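Local atomic coordinates of DyP2 (Amycolatopsis sp. ATCC 39116, PDB entry 4G2C), a protein that acts as a haem-containing, multifunctional dye peroxidase, binds a manganese(II) ion, and probably takes part in the oxidation of lignin-related compounds by its bacterium. Residues Y270-K275 / S410-Q415; K284-D289 / D468-A473; H371-R376 / E417-I422. All coordinates share one frame; numbering follows the deposited sequence.

Contact 1. Residues Y270-K275 / S410-Q415; sequences YFVFRK and SNLGNQ. With ACT (acetate ion), chain E.
Tyr270, on strand 267-278, rests CB and the near part of its ring on the loop 410-415. Its CB starts the contact, 3.7 Å from Leu412 CG and slightly farther from Leu412 CD1. Along the near part of the ring, Tyr270 CD1 stays 4.1 Å from Leu412 CD1, which meets the ring obliquely. On the other ortho side Tyr270 CD2 lies 3.7 Å from Ser410 O, and CE2 is equally close; this carbonyl oxygen comes to the ring edge, near its plane. The OH at the tip takes no part across the contact; it is hydrogen-bonded to the backbone N of Asp134. A chi1 of -62° sets CG beside the backbone N, anti to the carbonyl carbon, and the side chain crosses that of Leu412 obliquely. Two residues on, Val272 CG2 presses on Leu412 CD2 at 3.3 Å, tighter than usual for two methyl groups, so that Leu412 divides its two branches between Tyr270 and Val272.

The loop is braced from within. Gln415 OE1 accepts from Asn411 N at 3.1 Å (N-H...O 151°), with that donor tilted 16° from the carbonyl plane, and receives a second, weak bond from Ser410 N. Asn411 OD1 in turn takes Asn414 N at 2.8 Å, from above its carbonyl plane, an Asx motif. Replacing Gln415 with an alanine would probably leave the amides of Ser410 and Asn411 without their shared acceptor, and Leu372 O and Gln252 O without the NE2 donor, freeing the loop to shift against Tyr270.

In the antiparallel sheet, strand 267-278 runs between strands 402-409 and 474-484. The loop carries the chain from strand 402-409 into helix 416-424, whose N-cap is Gln415; Tyr481 of strand 474-484 touches both Val272 and Leu412, and Phe416 of the helix packs on Val272.

Contact 2. Residues K284-D289 / D468-A473; sequences KEAERD and DPIPQA. With MN (manganese (II) ion), chain D; ACT (acetate ion), chain Y.
A single methyl group carries the helix side of this contact: Ala286 CB meets both Ile470 and Pro471, and no hydrogen bond crosses. The motif is a helix, 280-293, set against an extended Pro-Ile-Pro segment, whose backbone angles at residues 469 to 471 are close to polyproline II. Ala286 CB sits 3.8 Å from Pro471 CD, with CG of the same ring almost as near, and 4.0 Å from Ile470 CG2. The branch CG2 lies anti to the backbone N of Ile470, which brings it to the helix, while Ile470 N donates to an acetate, probably from the crystallisation liquor. Ile470 O is taken by Arg449, and Pro471 also touches Leu282 of the same helix.

The next residue in the helix points away from the loop and serves the metal. Glu287 reaches out with its chain extended beyond CG and shares the manganese ion with Glu313 and a water. Its other carboxylate oxygen, OE1, is paired in a salt bridge with Lys284 NZ at 2.7 Å, met from 36° above the carboxylate plane, which would hinder rotation of the group. Glu287 OE2 binds the manganese at 2.3 Å.

Contact 3. Residues H371-R376 / E417-I422; sequences HLMARR and EFTQQI. With HEM (protoporphyrin IX containing Fe), chain C; ACT (acetate ion), chain X.
His371 lays its imidazole flat over the phenyl ring of Phe418, a face-to-face stack with centroids 3.6 Å apart and planes at 10°. The stack ties the turn before strand 374-380, a member of an antiparallel sheet of this dye peroxidase, to helix 416-424; both segments supply residues of the haem pocket. Phe418 CD1 comes within 3.3 Å of His371 ND1, and Phe418 CE1 lies over the centre of the imidazole. The phenyl ring is swung out to this position by CG lying anti to the backbone N of Phe418 (chi1 -160°), and Ile422 CG1 backs its opposite face. The rotation of the imidazole is fixed as well by Asn414 O, which accepts from ND1.

Two residues along from His371, Met373 reaches toward Thr419 tip to tip, with Met373 CE 3.4 Å from Thr419 OG1. That hydroxyl is hydrogen-bonded to Gln415 O. The other branch, Thr419 CG2, faces the cofactor, 3.7 Å from the haem vinyl carbon CAC, and Gln420 OE1 is near the same substituent.

From the strand side, Arg375 bends at chi3 and places one face of its guanidinium over haem C4D, offset toward the rim. The guanidinium meets the propionate edge-on and in its own plane: Arg375 NH2 donates to haem O2A at 2.6 Å and 165°, beside a weaker bond from NH1.

Contacts 1 and 3 form one continuous region: their centres are 7 Å apart, and the loop 410-415 leads directly into helix 416-424 of contact 3. Asn414 O lies 2.8 Å from His371 ND1 and Gln415 NE2 2.9 Å from Leu372 O, so the loop bonds the turn of contact 3 directly. Contact 3 touches the haem, whereas the side chain of Val272 in contact 1 is about 8 Å from it. Contact 2 stands apart, its centre 28 Å from that of contact 1 and 24 Å from that of contact 3, at the manganese site; strand 267-278 of contact 1 leads directly into its helix 280-293.

Contact 1. Residues Y270-K275 / S410-Q415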
loop_
_atom_site.group_PDB
_atom_site.type_symbol
_atom_site.label_atom_id
_atom_site.label_comp_id
_atom_site.label_asym_id
_atom_site.label_seq_id
_atom_site.Cartn_x
_atom_site.Cartn_y
_atom_site.Cartn_z
ATOM N N TYR A 270 -12.684 3.161 0.563
ATOM C CA TYR A 270 -11.844 4.139 1.262
ATOM C C TYR A 270 -10.365 4.050 0.846
ATOM O O TYR A 270 -9.819 2.952 0.583
ATOM C CB TYR A 270 -11.960 3.981 2.783
ATOM C CG TYR A 270 -13.340 4.229 3.302
ATOM C CD1 TYR A 270 -13.817 5.530 3.483
ATOM C CD2 TYR A 270 -14.187 3.167 3.598
ATOM C CE1 TYR A 270 -15.100 5.757 3.956
ATOM C CE2 TYR A 270 -15.456 3.381 4.072
ATOM C CZ TYR A 270 -15.913 4.674 4.243
ATOM O OH TYR A 270 -17.190 4.888 4.714
ATOM N N PHE A 271 -9.725 5.215 0.801
ATOM C CA PHE A 271 -8.404 5.355 0.187
ATOM C C PHE A 271 -7.488 6.113 1.124
ATOM O O PHE A 271 -7.812 7.223 1.544
ATOM C CB PHE A 271 -8.552 6.103 -1.142
ATOM C CG PHE A 271 -7.272 6.265 -1.923
ATOM C CD1 PHE A 271 -6.656 5.171 -2.514
ATOM C CD2 PHE A 271 -6.714 7.528 -2.113
ATOM C CE1 PHE A 271 -5.498 5.331 -3.244
ATOM C CE2 PHE A 271 -5.564 7.697 -2.849
ATOM C CZ PHE A 271 -4.950 6.603 -3.415
ATOM N N VAL A 272 -6.363 5.495 1.480
ATOM C CA VAL A 272 -5.344 6.149 2.301
ATOM C C VAL A 272 -4.266 6.672 1.384
ATOM O O VAL A 272 -3.733 5.912 0.584
ATOM C CB VAL A 272 -4.635 5.166 3.264
ATOM C CG1 VAL A 272 -3.813 5.936 4.305
ATOM C CG2 VAL A 272 -5.621 4.242 3.930
ATOM N N PHE A 273 -3.954 7.963 1.484
ATOM C CA PHE A 273 -2.753 8.518 0.849
ATOM C C PHE A 273 -1.826 9.083 1.923
ATOM O O PHE A 273 -2.240 9.927 2.721
ATOM C CB PHE A 273 -3.101 9.615 -0.174
ATOM C CG PHE A 273 -1.908 10.111 -0.946
ATOM C CD1 PHE A 273 -0.980 10.950 -0.348
ATOM C CD2 PHE A 273 -1.693 9.712 -2.256
ATOM C CE1 PHE A 273 0.142 11.391 -1.047
ATOM C CE2 PHE A 273 -0.579 10.150 -2.963
ATOM C CZ PHE A 273 0.336 10.991 -2.354
ATOM N N ARG A 274 -0.585 8.598 1.962
ATOM C CA ARG A 274 0.424 9.098 2.904
ATOM C C ARG A 274 1.795 9.209 2.212
ATOM O O ARG A 274 2.318 8.214 1.703
ATOM C CB ARG A 274 0.560 8.160 4.109
ATOM C CG ARG A 274 -0.456 8.332 5.230
ATOM C CD ARG A 274 -0.522 7.079 6.129
ATOM N NE ARG A 274 0.588 6.988 7.084
ATOM C CZ ARG A 274 0.592 7.617 8.256
ATOM N NH1 ARG A 274 -0.447 8.364 8.590
ATOM N NH2 ARG A 274 1.619 7.508 9.094
ATOM N N LYS A 275 2.379 10.409 2.211
ATOM C CA LYS A 275 3.700 10.622 1.611
ATOM C C LYS A 275 4.751 10.288 2.649
ATOM O O LYS A 275 4.818 10.929 3.707
ATOM C CB LYS A 275 3.870 12.077 1.146
ATOM C CG LYS A 275 5.092 12.325 0.261
ATOM C CD LYS A 275 5.270 13.812 -0.025
ATOM C CE LYS A 275 6.415 14.067 -1.009
ATOM N NZ LYS A 275 6.492 15.482 -1.486
ATOM N N SER A 410 -12.041 -1.222 3.208
ATOM C CA SER A 410 -13.482 -1.112 3.420
ATOM C C SER A 410 -13.757 -0.565 4.817
ATOM O O SER A 410 -14.861 -0.147 5.122
ATOM C CB SER A 410 -14.177 -2.457 3.213
ATOM O OG SER A 410 -13.691 -3.431 4.113
ATOM N N ASN A 411 -12.733 -0.560 5.660
ATOM C CA ASN A 411 -12.853 -0.085 7.038
ATOM C C ASN A 411 -11.481 0.431 7.465
ATOM O O ASN A 411 -10.592 -0.349 7.803
ATOM C CB ASN A 411 -13.317 -1.220 7.961
ATOM C CG ASN A 411 -13.438 -0.792 9.430
ATOM O OD1 ASN A 411 -12.679 0.043 9.917
ATOM N ND2 ASN A 411 -14.385 -1.384 10.140
ATOM N N LEU A 412 -11.308 1.747 7.413
ATOM C CA LEU A 412 -10.008 2.369 7.665
ATOM C C LEU A 412 -9.495 2.091 9.071
ATOM O O LEU A 412 -8.306 1.876 9.278
ATOM C CB LEU A 412 -10.071 3.889 7.421
ATOM C CG LEU A 412 -10.024 4.338 5.966
ATOM C CD1 LEU A 412 -10.451 5.819 5.840
ATOM C CD2 LEU A 412 -8.634 4.109 5.363
ATOM N N GLY A 413 -10.389 2.112 10.051
ATOM C CA GLY A 413 -9.950 1.890 11.413
ATOM C C GLY A 413 -9.456 0.469 11.594
ATOM O O GLY A 413 -8.530 0.207 12.374
ATOM N N ASN A 414 -10.070 -0.470 10.883
ATOM C CA ASN A 414 -9.776 -1.879 11.135
ATOM C C ASN A 414 -8.700 -2.432 10.213
ATOM O O ASN A 414 -8.328 -3.594 10.324
ATOM C CB ASN A 414 -11.043 -2.736 11.009
ATOM C CG ASN A 414 -10.862 -4.141 11.584
ATOM O OD1 ASN A 414 -10.400 -4.310 12.719
ATOM N ND2 ASN A 414 -11.219 -5.149 10.799
ATOM N N GLN A 415 -8.222 -1.596 9.297
ATOM C CA GLN A 415 -7.301 -2.053 8.271
ATOM C C GLN A 415 -6.020 -1.215 8.273
ATOM O O GLN A 415 -5.065 -1.588 8.963
ATOM C CB GLN A 415 -7.980 -2.114 6.892
ATOM C CG GLN A 415 -8.808 -3.376 6.686
ATOM C CD GLN A 415 -9.552 -3.377 5.372
ATOM O OE1 GLN A 415 -10.376 -2.500 5.119
ATOM N NE2 GLN A 415 -9.245 -4.350 4.509
HETATM C C ACT E . -12.563 -5.643 7.074
HETATM O O ACT E . -12.809 -6.882 7.066
HETATM O OXT ACT E . -11.964 -5.138 8.060
HETATM C CH3 ACT E . -12.968 -4.784 5.928
#

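Contact 2. Residues K284-D289 / D468-A473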
loop_
_atom_site.group_PDB
_atom_site.type_symbol
_atom_site.label_atom_id
_atom_site.label_comp_id
_atom_site.label_asym_id
_atom_site.label_seq_id
_atom_site.Cartn_x
_atom_site.Cartn_y
_atom_site.Cartn_z
ATOM N N LYS A 284 20.581 2.198 5.325
ATOM C CA LYS A 284 21.732 1.375 4.961
ATOM C C LYS A 284 22.819 1.399 6.035
ATOM O O LYS A 284 23.550 0.429 6.195
ATOM C CB LYS A 284 22.320 1.793 3.615
ATOM C CG LYS A 284 21.440 1.478 2.447
ATOM C CD LYS A 284 20.969 0.022 2.472
ATOM C CE LYS A 284 20.118 -0.284 1.246
ATOM N NZ LYS A 284 19.473 -1.618 1.296
ATOM N N GLU A 285 22.924 2.502 6.764
ATOM C CA GLU A 285 23.880 2.580 7.848
ATOM C C GLU A 285 23.368 1.652 8.924
ATOM O O GLU A 285 24.129 0.911 9.561
ATOM C CB GLU A 285 23.990 4.011 8.397
ATOM C CG GLU A 285 24.736 4.978 7.492
ATOM C CD GLU A 285 24.796 6.391 8.065
ATOM O OE1 GLU A 285 23.809 6.827 8.699
ATOM O OE2 GLU A 285 25.836 7.062 7.893
ATOM N N ALA A 286 22.061 1.699 9.124
ATOM C CA ALA A 286 21.427 0.840 10.105
ATOM C C ALA A 286 21.653 -0.618 9.761
ATOM O O ALA A 286 21.955 -1.397 10.650
ATOM C CB ALA A 286 19.934 1.155 10.243
ATOM N N GLU A 287 21.510 -0.993 8.486
ATOM C CA GLU A 287 21.805 -2.378 8.077
ATOM C C GLU A 287 23.238 -2.707 8.473
ATOM O O GLU A 287 23.507 -3.760 9.066
ATOM C CB GLU A 287 21.636 -2.617 6.562
ATOM C CG GLU A 287 20.226 -2.417 5.995
ATOM C CD GLU A 287 20.077 -2.848 4.522
ATOM O OE1 GLU A 287 19.078 -2.419 3.890
ATOM O OE2 GLU A 287 20.929 -3.620 3.992
ATOM N N ARG A 288 24.159 -1.801 8.142
ATOM C CA ARG A 288 25.573 -2.019 8.432
ATOM C C ARG A 288 25.825 -2.231 9.927
ATOM O O ARG A 288 26.458 -3.205 10.319
ATOM C CB ARG A 288 26.421 -0.855 7.916
ATOM C CG ARG A 288 27.911 -1.004 8.209
ATOM C CD ARG A 288 28.606 0.348 8.168
ATOM N NE ARG A 288 28.029 1.278 9.143
ATOM C CZ ARG A 288 27.851 2.581 8.919
ATOM N NH1 ARG A 288 28.209 3.112 7.754
ATOM N NH2 ARG A 288 27.318 3.356 9.861
ATOM N N ASP A 289 25.323 -1.311 10.747
ATOM C CA ASP A 289 25.542 -1.353 12.183
ATOM C C ASP A 289 24.946 -2.597 12.856
ATOM O O ASP A 289 25.551 -3.146 13.781
ATOM C CB ASP A 289 25.010 -0.082 12.860
ATOM C CG ASP A 289 25.745 1.183 12.410
ATOM O OD1 ASP A 289 26.861 1.083 11.845
ATOM O OD2 ASP A 289 25.195 2.285 12.622
ATOM N N ASP A 468 21.778 -0.623 19.959
ATOM C CA ASP A 468 20.865 0.514 19.806
ATOM C C ASP A 468 19.565 0.123 19.104
ATOM O O ASP A 468 19.483 -0.906 18.434
ATOM C CB ASP A 468 21.515 1.673 19.019
ATOM C CG ASP A 468 22.664 2.365 19.779
ATOM O OD1 ASP A 468 22.411 3.009 20.829
ATOM O OD2 ASP A 468 23.817 2.292 19.297
ATOM N N PRO A 469 18.540 0.970 19.249
ATOM C CA PRO A 469 17.319 0.833 18.453
ATOM C C PRO A 469 17.634 1.118 16.995
ATOM O O PRO A 469 18.523 1.911 16.723
ATOM C CB PRO A 469 16.408 1.931 19.022
ATOM C CG PRO A 469 17.349 2.925 19.658
ATOM C CD PRO A 469 18.487 2.119 20.176
ATOM N N ILE A 470 16.946 0.468 16.068
ATOM C CA ILE A 470 17.076 0.843 14.675
ATOM C C ILE A 470 16.526 2.260 14.523
ATOM O O ILE A 470 15.418 2.556 14.962
ATOM C CB ILE A 470 16.302 -0.098 13.755
ATOM C CG1 ILE A 470 16.615 -1.564 14.096
ATOM C CG2 ILE A 470 16.607 0.221 12.298
ATOM C CD1 ILE A 470 18.053 -1.981 13.862
ATOM N N PRO A 471 17.318 3.158 13.923
ATOM C CA PRO A 471 16.844 4.539 13.781
ATOM C C PRO A 471 15.649 4.600 12.826
ATOM O O PRO A 471 15.586 3.782 11.901
ATOM C CB PRO A 471 18.065 5.264 13.185
ATOM C CG PRO A 471 18.849 4.177 12.473
ATOM C CD PRO A 471 18.685 2.974 13.397
ATOM N N GLN A 472 14.718 5.528 13.064
ATOM C CA GLN A 472 13.560 5.721 12.192
ATOM C C GLN A 472 13.991 6.391 10.888
ATOM O O GLN A 472 14.401 7.556 10.890
ATOM C CB GLN A 472 12.486 6.574 12.889
ATOM C CG GLN A 472 11.118 6.561 12.190
ATOM C CD GLN A 472 10.113 7.599 12.743
ATOM O OE1 GLN A 472 9.904 7.727 13.956
ATOM N NE2 GLN A 472 9.488 8.332 11.838
ATOM N N ALA A 473 13.895 5.660 9.777
ATOM C CA ALA A 473 14.352 6.170 8.479
ATOM C C ALA A 473 13.202 6.525 7.542
ATOM O O ALA A 473 13.420 6.903 6.385
ATOM C CB ALA A 473 15.309 5.172 7.804
HETATM MN MN MN D . 21.188 -5.045 2.193
HETATM C C ACT Y . 13.445 -0.582 17.364
HETATM O O ACT Y . 14.543 -1.192 17.151
HETATM O OXT ACT Y . 12.494 -0.672 16.543
HETATM C CH3 ACT Y . 13.219 0.293 18.548
HETATM O O HOH W 1 19.816 -6.847 2.685
#

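Contact 3. Residues H371-R376 / E417-I422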
loop_
_atom_site.group_PDB
_atom_site.type_symbol
_atom_site.label_atom_id
_atom_site.label_comp_id
_atom_site.label_asym_id
_atom_site.label_seq_id
_atom_site.Cartn_x
_atom_site.Cartn_y
_atom_site.Cartn_z
ATOM N N HIS A 371 -7.657 -7.727 8.788
ATOM C CA HIS A 371 -6.996 -6.422 8.852
ATOM C C HIS A 371 -6.112 -6.128 7.628
ATOM O O HIS A 371 -5.670 -4.989 7.428
ATOM C CB HIS A 371 -6.164 -6.337 10.129
ATOM C CG HIS A 371 -6.932 -6.654 11.372
ATOM N ND1 HIS A 371 -7.839 -5.779 11.929
ATOM C CD2 HIS A 371 -6.919 -7.746 12.175
ATOM C CE1 HIS A 371 -8.356 -6.319 13.022
ATOM N NE2 HIS A 371 -7.815 -7.512 13.189
ATOM N N LEU A 372 -5.852 -7.165 6.828
ATOM C CA LEU A 372 -5.024 -7.063 5.632
ATOM C C LEU A 372 -5.718 -6.220 4.572
ATOM O O LEU A 372 -6.945 -6.132 4.540
ATOM C CB LEU A 372 -4.701 -8.451 5.069
ATOM C CG LEU A 372 -3.952 -9.389 6.025
ATOM C CD1 LEU A 372 -3.571 -10.713 5.336
ATOM C CD2 LEU A 372 -2.727 -8.700 6.558
ATOM N N MET A 373 -4.928 -5.621 3.688
ATOM C CA MET A 373 -5.473 -4.641 2.776
ATOM C C MET A 373 -4.765 -4.616 1.424
ATOM O O MET A 373 -3.633 -5.053 1.295
ATOM C CB MET A 373 -5.410 -3.258 3.432
ATOM C CG MET A 373 -4.078 -2.578 3.245
ATOM S SD MET A 373 -3.713 -1.387 4.518
ATOM C CE MET A 373 -3.537 -2.451 5.955
ATOM N N ALA A 374 -5.463 -4.086 0.426
ATOM C CA ALA A 374 -4.914 -3.840 -0.896
ATOM C C ALA A 374 -3.980 -2.619 -0.921
ATOM O O ALA A 374 -4.422 -1.490 -0.729
ATOM C CB ALA A 374 -6.044 -3.620 -1.865
ATOM N N ARG A 375 -2.701 -2.852 -1.186
ATOM C CA ARG A 375 -1.724 -1.773 -1.276
ATOM C C ARG A 375 -1.545 -1.387 -2.743
ATOM O O ARG A 375 -1.427 -2.259 -3.613
ATOM C CB ARG A 375 -0.386 -2.210 -0.671
ATOM C CG ARG A 375 -0.435 -2.569 0.832
ATOM C CD ARG A 375 0.952 -3.058 1.355
ATOM N NE ARG A 375 1.268 -4.377 0.801
ATOM C CZ ARG A 375 2.436 -4.746 0.291
ATOM N NH1 ARG A 375 3.475 -3.904 0.272
ATOM N NH2 ARG A 375 2.562 -5.976 -0.200
ATOM N N ARG A 376 -1.524 -0.084 -3.014
ATOM C CA ARG A 376 -1.420 0.415 -4.383
ATOM C C ARG A 376 -0.451 1.585 -4.464
ATOM O O ARG A 376 -0.663 2.511 -5.246
ATOM C CB ARG A 376 -2.795 0.889 -4.867
ATOM C CG ARG A 376 -3.891 -0.161 -4.767
ATOM C CD ARG A 376 -3.767 -1.183 -5.890
ATOM N NE ARG A 376 -4.889 -2.113 -5.876
ATOM C CZ ARG A 376 -4.829 -3.363 -5.417
ATOM N NH1 ARG A 376 -3.682 -3.842 -4.944
ATOM N NH2 ARG A 376 -5.914 -4.134 -5.438
ATOM N N GLU A 417 -5.321 1.769 9.728
ATOM C CA GLU A 417 -5.043 2.261 11.079
ATOM C C GLU A 417 -4.762 1.173 12.095
ATOM O O GLU A 417 -3.911 1.341 12.950
ATOM C CB GLU A 417 -6.162 3.163 11.588
ATOM C CG GLU A 417 -6.342 4.427 10.767
ATOM C CD GLU A 417 -7.383 5.322 11.369
ATOM O OE1 GLU A 417 -8.263 4.782 12.089
ATOM O OE2 GLU A 417 -7.301 6.556 11.152
ATOM N N PHE A 418 -5.495 0.067 12.019
ATOM C CA PHE A 418 -5.214 -1.084 12.869
ATOM C C PHE A 418 -3.756 -1.515 12.671
ATOM O O PHE A 418 -2.992 -1.677 13.634
ATOM C CB PHE A 418 -6.174 -2.246 12.518
ATOM C CG PHE A 418 -6.302 -3.291 13.603
ATOM C CD1 PHE A 418 -5.419 -4.364 13.666
ATOM C CD2 PHE A 418 -7.304 -3.193 14.566
ATOM C CE1 PHE A 418 -5.538 -5.338 14.672
ATOM C CE2 PHE A 418 -7.432 -4.148 15.579
ATOM C CZ PHE A 418 -6.541 -5.224 15.629
ATOM N N THR A 419 -3.369 -1.706 11.412
ATOM C CA THR A 419 -2.045 -2.239 11.075
ATOM C C THR A 419 -0.931 -1.308 11.563
ATOM O O THR A 419 0.061 -1.749 12.157
ATOM C CB THR A 419 -1.918 -2.471 9.557
ATOM O OG1 THR A 419 -2.829 -3.510 9.155
ATOM C CG2 THR A 419 -0.493 -2.851 9.169
ATOM N N GLN A 420 -1.122 -0.010 11.341
ATOM C CA GLN A 420 -0.150 1.001 11.752
ATOM C C GLN A 420 -0.115 1.132 13.269
ATOM O O GLN A 420 0.959 1.132 13.887
ATOM C CB GLN A 420 -0.505 2.360 11.145
ATOM C CG GLN A 420 0.498 3.442 11.473
ATOM C CD GLN A 420 1.811 3.225 10.753
ATOM O OE1 GLN A 420 1.843 3.152 9.524
ATOM N NE2 GLN A 420 2.903 3.108 11.511
ATOM N N GLN A 421 -1.295 1.240 13.870
ATOM C CA GLN A 421 -1.384 1.512 15.308
ATOM C C GLN A 421 -1.218 0.268 16.192
ATOM O O GLN A 421 -0.342 0.224 17.052
ATOM C CB GLN A 421 -2.691 2.239 15.657
ATOM C CG GLN A 421 -2.815 2.528 17.162
ATOM C CD GLN A 421 -4.163 3.099 17.587
ATOM O OE1 GLN A 421 -4.952 3.564 16.769
ATOM N NE2 GLN A 421 -4.427 3.059 18.887
ATOM N N ILE A 422 -2.056 -0.737 15.963
ATOM C CA ILE A 422 -2.161 -1.901 16.843
ATOM C C ILE A 422 -1.100 -2.964 16.566
ATOM O O ILE A 422 -0.850 -3.835 17.396
ATOM C CB ILE A 422 -3.539 -2.573 16.665
ATOM C CG1 ILE A 422 -4.642 -1.525 16.785
ATOM C CG2 ILE A 422 -3.719 -3.752 17.642
ATOM C CD1 ILE A 422 -4.817 -0.989 18.199
HETATM C CHA HEM C . 5.168 -5.568 2.477
HETATM C CHB HEM C . 8.315 -1.864 2.401
HETATM C CHC HEM C . 4.964 1.101 4.292
HETATM C CHD HEM C . 2.137 -2.746 5.087
HETATM C C1A HEM C . 6.306 -4.825 2.275
HETATM C C2A HEM C . 7.528 -5.313 1.670
HETATM C C3A HEM C . 8.388 -4.287 1.648
HETATM C C4A HEM C . 7.745 -3.122 2.231
HETATM C CMA HEM C . 9.824 -4.314 1.100
HETATM C CAA HEM C . 7.753 -6.762 1.153
HETATM C CBA HEM C . 7.208 -6.883 -0.273
HETATM C CGA HEM C . 5.731 -7.202 -0.292
HETATM O O1A HEM C . 5.299 -8.187 0.335
HETATM O O2A HEM C . 4.956 -6.470 -0.942
HETATM C C1B HEM C . 7.709 -0.725 2.911
HETATM C C2B HEM C . 8.282 0.614 3.036
HETATM C C3B HEM C . 7.337 1.420 3.560
HETATM C C4B HEM C . 6.142 0.638 3.765
HETATM C CMB HEM C . 9.732 1.001 2.650
HETATM C CAB HEM C . 7.407 2.929 3.882
HETATM C CBB HEM C . 8.320 3.713 3.304
HETATM C C1C HEM C . 3.939 0.300 4.744
HETATM C C2C HEM C . 2.825 0.728 5.575
HETATM C C3C HEM C . 2.037 -0.341 5.775
HETATM C C4C HEM C . 2.632 -1.469 5.086
HETATM C CMC HEM C . 2.580 2.175 6.092
HETATM C CAC HEM C . 0.745 -0.413 6.625
HETATM C CBC HEM C . 0.484 0.494 7.580
HETATM C C1D HEM C . 2.655 -3.834 4.418
HETATM C C2D HEM C . 1.966 -5.089 4.266
HETATM C C3D HEM C . 2.915 -5.942 3.438
HETATM C C4D HEM C . 4.075 -5.144 3.190
HETATM C CMD HEM C . 0.575 -5.458 4.809
HETATM C CAD HEM C . 2.725 -7.377 2.989
HETATM C CBD HEM C . 2.977 -8.194 4.240
HETATM C CGD HEM C . 2.642 -9.604 3.840
HETATM O O1D HEM C . 1.488 -9.826 3.388
HETATM O O2D HEM C . 3.553 -10.470 3.934
HETATM N NA HEM C . 6.466 -3.496 2.594
HETATM N NB HEM C . 6.405 -0.658 3.364
HETATM N NC HEM C . 3.789 -1.050 4.466
HETATM N ND HEM C . 3.884 -3.912 3.773
HETATM FE FE HEM C . 5.276 -2.288 3.699
HETATM C C ACT X . -3.881 -7.188 -7.169
HETATM O O ACT X . -3.616 -6.058 -7.639
HETATM O OXT ACT X . -4.708 -7.218 -6.220
HETATM C CH3 ACT X . -3.242 -8.432 -7.722
#